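Local coordinates for UPF0135 protein SA1388 (Staphylococcus aureus subsp. aureus, PDB 3LNL) that is of unknown function but belongs to the NIF3 family and forms a capped hexameric toroid whose subunits each carry a dinuclear metal centre, at residues K279-Y293 / A297-I310. The protein carries 2 engineered substitutions. Residues are numbered along the deposited sequence; the frame is centred on the assembly and turned at random.
Sequences KIKRIAIIGGSGIGY and AVQQGADVFVTGDI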
loop_
_atom_site.group_PDB
_atom_site.type_symbol
_atom_site.label_atom_id
_atom_site.label_comp_id
_atom_site.label_asym_id
_atom_site.label_seq_id
_atom_site.Cartn_x
_atom_site.Cartn_y
_atom_site.Cartn_z
ATOM N N LYS B 279 -10.121 9.999 -42.191
ATOM C CA LYS B 279 -8.920 9.700 -42.932
ATOM C C LYS B 279 -7.804 9.234 -41.989
ATOM O O LYS B 279 -7.531 9.902 -41.009
ATOM C CB LYS B 279 -8.427 10.909 -43.634
ATOM C CG LYS B 279 -9.479 11.573 -44.483
ATOM C CD LYS B 279 -9.651 10.884 -45.755
ATOM C CE LYS B 279 -10.116 11.867 -46.850
ATOM N NZ LYS B 279 -10.959 11.031 -47.736
ATOM N N ILE B 280 -7.149 8.149 -42.357
ATOM C CA ILE B 280 -6.203 7.427 -41.540
ATOM C C ILE B 280 -4.901 7.412 -42.329
ATOM O O ILE B 280 -4.904 7.019 -43.473
ATOM C CB ILE B 280 -6.689 5.928 -41.389
ATOM C CG1 ILE B 280 -7.859 5.813 -40.412
ATOM C CG2 ILE B 280 -5.637 5.003 -40.880
ATOM C CD1 ILE B 280 -7.901 6.903 -39.331
ATOM N N LYS B 281 -3.789 7.792 -41.717
ATOM C CA LYS B 281 -2.481 7.548 -42.318
ATOM C C LYS B 281 -1.517 6.811 -41.386
ATOM O O LYS B 281 -0.843 5.851 -41.820
ATOM C CB LYS B 281 -1.866 8.872 -42.731
ATOM C CG LYS B 281 -0.456 8.751 -43.188
ATOM C CD LYS B 281 -0.374 8.075 -44.559
ATOM C CE LYS B 281 1.035 8.099 -45.056
ATOM N NZ LYS B 281 1.082 7.272 -46.251
ATOM N N ARG B 282 -1.392 7.312 -40.160
ATOM C CA ARG B 282 -0.513 6.743 -39.170
ATOM C C ARG B 282 -1.292 5.870 -38.179
ATOM O O ARG B 282 -2.313 6.274 -37.644
ATOM C CB ARG B 282 0.262 7.844 -38.434
ATOM C CG ARG B 282 0.930 8.805 -39.373
ATOM C CD ARG B 282 1.692 9.912 -38.652
ATOM N NE ARG B 282 2.793 9.307 -37.919
ATOM C CZ ARG B 282 3.512 9.929 -36.999
ATOM N NH1 ARG B 282 3.245 11.196 -36.678
ATOM N NH2 ARG B 282 4.509 9.280 -36.404
ATOM N N ILE B 283 -0.748 4.687 -37.918
ATOM C CA ILE B 283 -1.378 3.619 -37.194
ATOM C C ILE B 283 -0.488 3.199 -36.023
ATOM O O ILE B 283 0.672 2.907 -36.202
ATOM C CB ILE B 283 -1.577 2.453 -38.174
ATOM C CG1 ILE B 283 -2.504 2.952 -39.356
ATOM C CG2 ILE B 283 -2.245 1.249 -37.477
ATOM C CD1 ILE B 283 -2.059 2.501 -40.629
ATOM N N ALA B 284 -1.026 3.193 -34.805
ATOM C CA ALA B 284 -0.314 2.609 -33.670
ATOM C C ALA B 284 -0.927 1.223 -33.437
ATOM O O ALA B 284 -2.157 1.085 -33.484
ATOM C CB ALA B 284 -0.485 3.487 -32.438
ATOM N N ILE B 285 -0.093 0.242 -33.148
ATOM C CA ILE B 285 -0.527 -1.154 -32.951
ATOM C C ILE B 285 0.068 -1.737 -31.690
ATOM O O ILE B 285 1.276 -1.729 -31.509
ATOM C CB ILE B 285 -0.091 -2.066 -34.095
ATOM C CG1 ILE B 285 -0.662 -1.617 -35.441
ATOM C CG2 ILE B 285 -0.559 -3.517 -33.831
ATOM C CD1 ILE B 285 0.166 -2.144 -36.638
ATOM N N ILE B 286 -0.806 -2.192 -30.790
ATOM C CA ILE B 286 -0.411 -3.029 -29.664
ATOM C C ILE B 286 -1.283 -4.284 -29.687
ATOM O O ILE B 286 -2.462 -4.284 -29.336
ATOM C CB ILE B 286 -0.454 -2.342 -28.291
ATOM C CG1 ILE B 286 0.472 -1.142 -28.275
ATOM C CG2 ILE B 286 -0.031 -3.366 -27.175
ATOM C CD1 ILE B 286 0.436 -0.328 -27.027
ATOM N N GLY B 287 -0.705 -5.376 -30.157
ATOM C CA GLY B 287 -1.486 -6.602 -30.234
ATOM C C GLY B 287 -1.763 -7.129 -28.866
ATOM O O GLY B 287 -0.978 -6.929 -27.978
ATOM N N GLY B 288 -2.889 -7.818 -28.713
ATOM C CA GLY B 288 -3.280 -8.383 -27.432
ATOM C C GLY B 288 -4.354 -7.529 -26.775
ATOM O O GLY B 288 -5.506 -7.480 -27.255
ATOM N N SER B 289 -3.998 -6.935 -25.671
ATOM C CA SER B 289 -4.911 -6.087 -24.899
ATOM C C SER B 289 -4.141 -4.817 -24.547
ATOM O O SER B 289 -3.502 -4.759 -23.488
ATOM C CB SER B 289 -5.358 -6.765 -23.609
ATOM O OG SER B 289 -6.308 -5.909 -22.921
ATOM N N GLY B 290 -4.187 -3.825 -25.425
ATOM C CA GLY B 290 -3.379 -2.591 -25.233
ATOM C C GLY B 290 -4.112 -1.354 -24.824
ATOM O O GLY B 290 -3.543 -0.262 -24.801
ATOM N N ILE B 291 -5.386 -1.514 -24.464
ATOM C CA ILE B 291 -6.148 -0.375 -24.027
ATOM C C ILE B 291 -5.463 0.131 -22.758
ATOM O O ILE B 291 -5.018 -0.670 -21.928
ATOM C CB ILE B 291 -7.666 -0.665 -23.834
ATOM C CG1 ILE B 291 -8.352 -0.871 -25.186
ATOM C CG2 ILE B 291 -8.331 0.486 -23.046
ATOM C CD1 ILE B 291 -8.409 0.434 -26.080
ATOM N N GLY B 292 -5.353 1.462 -22.652
ATOM C CA GLY B 292 -4.519 2.117 -21.665
ATOM C C GLY B 292 -3.468 2.942 -22.401
ATOM O O GLY B 292 -3.012 3.929 -21.866
ATOM N N TYR B 293 -3.129 2.565 -23.634
ATOM C CA TYR B 293 -2.085 3.276 -24.435
ATOM C C TYR B 293 -2.648 4.147 -25.539
ATOM O O TYR B 293 -1.884 4.839 -26.218
ATOM C CB TYR B 293 -1.069 2.272 -25.056
ATOM C CG TYR B 293 -0.166 1.643 -24.044
ATOM C CD1 TYR B 293 -0.520 0.471 -23.411
ATOM C CD2 TYR B 293 1.060 2.218 -23.733
ATOM C CE1 TYR B 293 0.341 -0.128 -22.448
ATOM C CE2 TYR B 293 1.917 1.638 -22.797
ATOM C CZ TYR B 293 1.542 0.468 -22.175
ATOM O OH TYR B 293 2.364 -0.095 -21.267
ATOM N N ALA B 297 -0.775 7.050 -27.706
ATOM C CA ALA B 297 -0.626 6.804 -29.137
ATOM C C ALA B 297 -1.062 8.008 -29.952
ATOM O O ALA B 297 -0.342 8.436 -30.887
ATOM C CB ALA B 297 -1.374 5.568 -29.569
ATOM N N VAL B 298 -2.211 8.584 -29.597
ATOM C CA VAL B 298 -2.647 9.794 -30.308
ATOM C C VAL B 298 -1.656 10.941 -30.085
ATOM O O VAL B 298 -1.292 11.623 -31.032
ATOM C CB VAL B 298 -4.103 10.145 -30.002
ATOM C CG1 VAL B 298 -4.442 11.570 -30.551
ATOM C CG2 VAL B 298 -4.985 9.059 -30.585
ATOM N N GLN B 299 -1.172 11.118 -28.854
ATOM C CA GLN B 299 -0.149 12.141 -28.583
ATOM C C GLN B 299 1.115 11.843 -29.437
ATOM O O GLN B 299 1.795 12.747 -29.844
ATOM C CB GLN B 299 0.320 12.164 -27.110
ATOM C CG GLN B 299 -0.670 12.463 -25.964
ATOM C CD GLN B 299 -0.303 11.719 -24.595
ATOM O OE1 GLN B 299 0.885 11.463 -24.285
ATOM N NE2 GLN B 299 -1.348 11.342 -23.808
ATOM N N GLN B 300 1.432 10.573 -29.663
ATOM C CA GLN B 300 2.621 10.179 -30.435
ATOM C C GLN B 300 2.381 10.356 -31.972
ATOM O O GLN B 300 3.279 10.137 -32.758
ATOM C CB GLN B 300 3.015 8.730 -30.073
ATOM C CG GLN B 300 3.625 8.499 -28.616
ATOM C CD GLN B 300 3.442 7.052 -28.015
ATOM O OE1 GLN B 300 2.565 6.243 -28.433
ATOM N NE2 GLN B 300 4.282 6.729 -27.042
ATOM N N GLY B 301 1.170 10.754 -32.396
ATOM C CA GLY B 301 0.857 10.998 -33.822
ATOM C C GLY B 301 -0.061 9.974 -34.505
ATOM O O GLY B 301 -0.348 10.072 -35.700
ATOM N N ALA B 302 -0.552 8.986 -33.772
ATOM C CA ALA B 302 -1.456 8.008 -34.374
ATOM C C ALA B 302 -2.787 8.607 -34.790
ATOM O O ALA B 302 -3.345 9.389 -34.068
ATOM C CB ALA B 302 -1.693 6.844 -33.417
ATOM N N ASP B 303 -3.281 8.236 -35.957
ATOM C CA ASP B 303 -4.679 8.479 -36.361
ATOM C C ASP B 303 -5.665 7.430 -35.852
ATOM O O ASP B 303 -6.881 7.699 -35.796
ATOM C CB ASP B 303 -4.793 8.551 -37.899
ATOM C CG ASP B 303 -3.912 9.661 -38.498
ATOM O OD1 ASP B 303 -3.819 10.746 -37.882
ATOM O OD2 ASP B 303 -3.292 9.411 -39.564
ATOM N N VAL B 304 -5.147 6.241 -35.496
ATOM C CA VAL B 304 -5.955 5.140 -34.990
ATOM C C VAL B 304 -5.035 4.226 -34.181
ATOM O O VAL B 304 -3.814 4.122 -34.453
ATOM C CB VAL B 304 -6.676 4.351 -36.165
ATOM C CG1 VAL B 304 -5.633 3.750 -37.168
ATOM C CG2 VAL B 304 -7.627 3.261 -35.628
ATOM N N PHE B 305 -5.618 3.673 -33.130
ATOM C CA PHE B 305 -4.992 2.763 -32.251
ATOM C C PHE B 305 -5.613 1.398 -32.466
ATOM O O PHE B 305 -6.804 1.230 -32.293
ATOM C CB PHE B 305 -5.160 3.195 -30.819
ATOM C CG PHE B 305 -4.423 2.328 -29.830
ATOM C CD1 PHE B 305 -3.030 2.313 -29.796
ATOM C CD2 PHE B 305 -5.125 1.478 -28.956
ATOM C CE1 PHE B 305 -2.347 1.538 -28.878
ATOM C CE2 PHE B 305 -4.449 0.670 -28.054
ATOM C CZ PHE B 305 -3.055 0.690 -28.010
ATOM N N VAL B 306 -4.787 0.430 -32.856
ATOM C CA VAL B 306 -5.226 -0.922 -33.175
ATOM C C VAL B 306 -4.807 -1.871 -32.082
ATOM O O VAL B 306 -3.601 -1.940 -31.706
ATOM C CB VAL B 306 -4.607 -1.421 -34.504
ATOM C CG1 VAL B 306 -5.035 -2.888 -34.792
ATOM C CG2 VAL B 306 -4.993 -0.470 -35.670
ATOM N N THR B 307 -5.784 -2.601 -31.534
ATOM C CA THR B 307 -5.513 -3.527 -30.440
ATOM C C THR B 307 -6.613 -4.596 -30.366
ATOM O O THR B 307 -7.429 -4.713 -31.281
ATOM C CB THR B 307 -5.346 -2.767 -29.092
ATOM O OG1 THR B 307 -4.706 -3.608 -28.134
ATOM C CG2 THR B 307 -6.688 -2.260 -28.490
ATOM N N GLY B 308 -6.625 -5.368 -29.289
ATOM C CA GLY B 308 -7.690 -6.341 -29.012
ATOM C C GLY B 308 -8.325 -6.125 -27.672
ATOM O O GLY B 308 -7.893 -5.244 -26.917
ATOM N N ASP B 309 -9.373 -6.920 -27.389
ATOM C CA ASP B 309 -10.098 -6.966 -26.096
ATOM C C ASP B 309 -10.623 -5.573 -25.697
ATOM O O ASP B 309 -10.557 -5.209 -24.536
ATOM C CB ASP B 309 -9.187 -7.475 -24.945
ATOM C CG ASP B 309 -9.022 -8.998 -24.887
ATOM O OD1 ASP B 309 -9.792 -9.742 -25.489
ATOM O OD2 ASP B 309 -8.087 -9.469 -24.166
ATOM N N ILE B 310 -11.144 -4.793 -26.646
ATOM C CA ILE B 310 -11.685 -3.469 -26.303
ATOM C C ILE B 310 -13.075 -3.636 -25.675
ATOM O O ILE B 310 -13.928 -4.383 -26.194
ATOM C CB ILE B 310 -11.738 -2.522 -27.502
ATOM C CG1 ILE B 310 -10.353 -2.487 -28.192
ATOM C CG2 ILE B 310 -12.190 -1.136 -27.033
ATOM C CD1 ILE B 310 -10.210 -1.544 -29.382
HETATM O O HOH W 1 -7.300 -3.939 -24.446
HETATM O O HOH W 2 1.032 4.320 -26.941
#
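Thr307 OG1 donates to Ile286 O at 2.6 Å and accepts from Gly290 N at 2.8 Å, tying the loop after the first strand of a beta-alpha-beta unit (strand 279-285, helix 294-299, strand 304-307) to the end of the second, parallel strand. At the opposite end, one carboxylate oxygen of Asp303 grips two successive amides where the first strand kinks: OD2 takes Lys281 N at 2.7 Å on its anti side, and Arg282 N from above the carboxylate plane at 2.9 Å. Between these clasps runs the parallel ladder, Ala284 N to Val304 O, Val306 N to Ala284 O and Ile286 N to Val306 O. The loops after the two strands reach the dinuclear zinc site: Gly288, after the first, lies beside the zinc ligand Glu333, and Asp309, after the second, hydrogen-bonds through OD2 to the zinc ligand His330. Water 1 joins Ser289 OG, Ile291 N and Gly308 O. On one sheet face, Ile283 and Ile285 lie alongside Val304 and Val306, pointing the same way. On the other, Ala284 CB meets Ala297 CB of the helix and Ala302 CB of the turn that follows it, each at 3.7 Å. With CG anti to the backbone N (chi1 -175°), the Phe305 ring reaches toward Gly290, whose O lies 3.4 Å from CZ; Tyr293 C lies over one face, and Ile286 CD1 sits in plane at its edge, 3.8 Å from CZ.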